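PDB 4R8O: DUF3836 domain-containing protein from Bacteroides vulgatus, which is of unknown function and folds as a single-layer antiparallel beta-sheet, a form thought to have evolved from repeated beta-hairpins. Local coordinates for residues A53-S58 / R62-L67. Sequence-based numbering, arbitrary orientation.
Sequences AQKWNS and RWENNL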
loop_
_atom_site.group_PDB
_atom_site.type_symbol
_atom_site.label_atom_id
_atom_site.label_comp_id
_atom_site.label_asym_id
_atom_site.label_seq_id
_atom_site.Cartn_x
_atom_site.Cartn_y
_atom_site.Cartn_z
ATOM N N ALA A 53 -0.123 1.177 -2.247
ATOM C CA ALA A 53 0.292 -0.009 -3.033
ATOM C C ALA A 53 0.834 0.454 -4.355
ATOM O O ALA A 53 0.057 0.888 -5.204
ATOM C CB ALA A 53 -0.917 -0.871 -3.273
ATOM N N GLN A 54 2.153 0.413 -4.524
ATOM C CA GLN A 54 2.783 0.856 -5.763
ATOM C C GLN A 54 3.211 -0.338 -6.571
ATOM O O GLN A 54 3.558 -1.365 -6.007
ATOM C CB GLN A 54 3.974 1.734 -5.450
ATOM C CG GLN A 54 3.570 3.071 -4.911
ATOM C CD GLN A 54 4.769 3.973 -4.676
ATOM O OE1 GLN A 54 5.707 3.585 -4.005
ATOM N NE2 GLN A 54 4.729 5.194 -5.214
ATOM N N LYS A 55 3.217 -0.175 -7.883
ATOM C CA LYS A 55 3.625 -1.217 -8.805
ATOM C C LYS A 55 4.925 -0.829 -9.505
ATOM O O LYS A 55 5.178 0.344 -9.785
ATOM C CB LYS A 55 2.507 -1.472 -9.823
ATOM C CG LYS A 55 1.927 -0.230 -10.532
ATOM C CD LYS A 55 1.315 -0.517 -11.911
ATOM C CE LYS A 55 2.346 -1.113 -12.875
ATOM N NZ LYS A 55 2.029 -0.885 -14.310
ATOM N N TRP A 56 5.744 -1.823 -9.805
ATOM C CA TRP A 56 7.005 -1.558 -10.488
ATOM C C TRP A 56 6.749 -1.535 -11.987
ATOM O O TRP A 56 6.221 -2.512 -12.539
ATOM C CB TRP A 56 8.038 -2.614 -10.132
ATOM C CG TRP A 56 9.366 -2.359 -10.747
ATOM C CD1 TRP A 56 9.955 -3.089 -11.730
ATOM C CD2 TRP A 56 10.255 -1.289 -10.446
ATOM N NE1 TRP A 56 11.172 -2.553 -12.058
ATOM C CE2 TRP A 56 11.390 -1.451 -11.274
ATOM C CE3 TRP A 56 10.213 -0.216 -9.542
ATOM C CZ2 TRP A 56 12.471 -0.583 -11.238
ATOM C CZ3 TRP A 56 11.295 0.651 -9.489
ATOM C CH2 TRP A 56 12.415 0.461 -10.349
ATOM N N ASN A 57 7.128 -0.439 -12.642
ATOM C CA ASN A 57 7.076 -0.378 -14.092
ATOM C C ASN A 57 8.491 -0.488 -14.619
ATOM O O ASN A 57 9.210 0.515 -14.724
ATOM C CB ASN A 57 6.409 0.891 -14.570
ATOM C CG ASN A 57 6.189 0.903 -16.075
ATOM O OD1 ASN A 57 6.227 -0.145 -16.736
ATOM N ND2 ASN A 57 5.946 2.086 -16.630
ATOM N N SER A 58 8.875 -1.732 -14.923
ATOM C CA SER A 58 10.234 -2.052 -15.364
ATOM C C SER A 58 10.693 -1.236 -16.559
ATOM O O SER A 58 11.810 -0.718 -16.554
ATOM C CB SER A 58 10.335 -3.526 -15.711
ATOM O OG SER A 58 9.405 -3.830 -16.726
ATOM N N ARG A 62 10.576 2.441 -12.623
ATOM C CA ARG A 62 10.173 3.277 -11.501
ATOM C C ARG A 62 8.966 2.692 -10.818
ATOM O O ARG A 62 8.253 1.876 -11.401
ATOM C CB ARG A 62 9.857 4.713 -11.967
ATOM C CG ARG A 62 8.718 4.848 -12.980
ATOM C CD ARG A 62 8.477 6.301 -13.344
ATOM N NE ARG A 62 7.858 6.997 -12.218
ATOM C CZ ARG A 62 6.541 7.165 -12.006
ATOM N NH1 ARG A 62 5.611 6.751 -12.877
ATOM N NH2 ARG A 62 6.141 7.810 -10.907
ATOM N N TRP A 63 8.731 3.167 -9.598
ATOM C CA TRP A 63 7.554 2.809 -8.794
ATOM C C TRP A 63 6.369 3.703 -9.163
ATOM O O TRP A 63 6.445 4.920 -8.951
ATOM C CB TRP A 63 7.852 2.971 -7.289
ATOM C CG TRP A 63 8.730 1.902 -6.702
ATOM C CD1 TRP A 63 9.939 2.082 -6.114
ATOM C CD2 TRP A 63 8.438 0.502 -6.600
ATOM N NE1 TRP A 63 10.438 0.897 -5.676
ATOM C CE2 TRP A 63 9.547 -0.102 -5.960
ATOM C CE3 TRP A 63 7.356 -0.304 -6.996
ATOM C CZ2 TRP A 63 9.611 -1.493 -5.690
ATOM C CZ3 TRP A 63 7.405 -1.698 -6.722
ATOM C CH2 TRP A 63 8.524 -2.272 -6.079
ATOM N N GLU A 64 5.273 3.115 -9.657
ATOM C CA GLU A 64 4.077 3.896 -10.080
ATOM C C GLU A 64 2.891 3.755 -9.111
ATOM O O GLU A 64 2.488 2.635 -8.752
ATOM C CB GLU A 64 3.652 3.513 -11.496
ATOM C CG GLU A 64 4.762 3.684 -12.522
ATOM C CD GLU A 64 4.306 3.505 -13.958
ATOM O OE1 GLU A 64 3.216 2.933 -14.182
ATOM O OE2 GLU A 64 5.071 3.890 -14.877
ATOM N N ASN A 65 2.324 4.894 -8.718
ATOM C CA ASN A 65 1.188 4.909 -7.789
ATOM C C ASN A 65 0.005 4.199 -8.405
ATOM O O ASN A 65 -0.220 4.315 -9.598
ATOM C CB ASN A 65 0.834 6.336 -7.418
ATOM C CG ASN A 65 1.897 6.969 -6.554
ATOM O OD1 ASN A 65 3.077 6.931 -6.885
ATOM N ND2 ASN A 65 1.500 7.542 -5.452
ATOM N N ASN A 66 -0.702 3.400 -7.618
ATOM C CA ASN A 66 -1.822 2.612 -8.165
ATOM C C ASN A 66 -3.048 2.713 -7.268
ATOM O O ASN A 66 -4.001 3.403 -7.588
ATOM C CB ASN A 66 -1.380 1.144 -8.415
ATOM C CG ASN A 66 -2.549 0.235 -8.807
ATOM O OD1 ASN A 66 -3.459 0.651 -9.530
ATOM N ND2 ASN A 66 -2.546 -0.993 -8.313
ATOM N N LEU A 67 -2.985 2.018 -6.141
ATOM C CA LEU A 67 -4.053 1.918 -5.167
ATOM C C LEU A 67 -3.560 2.423 -3.845
ATOM O O LEU A 67 -2.350 2.430 -3.591
ATOM C CB LEU A 67 -4.479 0.451 -4.996
ATOM C CG LEU A 67 -5.181 -0.166 -6.215
ATOM C CD1 LEU A 67 -5.434 -1.676 -6.056
ATOM C CD2 LEU A 67 -6.491 0.558 -6.521
#
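Trp56 and Trp63 sit opposite each other as a non-hydrogen-bonded pair of the antiparallel hairpin of strands 48-57 and 62-73, and meet as a T-shaped stack, the edge of Trp56 toward the face of Trp63, ring planes at 70°. In Trp56, CB touches Trp63 CZ3 at 3.6 Å; CG stands anti to the backbone N (chi1 -177°), which swings the indole across the neighbouring strand. There CE3 sits 3.5 Å from Trp63 CD2, over that ring, while CZ3 and CH2 lie against the Arg62 backbone, whose N is above one Trp56 face. Broad, flat tryptophans probably suit a sheet without a second layer. An alanine in place of Trp63 would probably leave the Trp56 edge without the face it packs on and let that indole turn. Beside them, Gln54 NE2 donates to Asn65 OD1 (2.9 Å) from above the Asn65 carbonyl plane, and Gln54 OE1 accepts from Asn39 ND2. On the other face, near the turn, Glu64 OE2 accepts from Asn57 ND2 (2.7 Å) and, within its strand, salt-bridges Arg62 NH1 (3.5 Å). Amides and carboxylate can pair at this partly exposed surface. Backbone bonds such as Glu64 N to Lys55 O set the register; aromatic and polar pairs probably steady the hairpin.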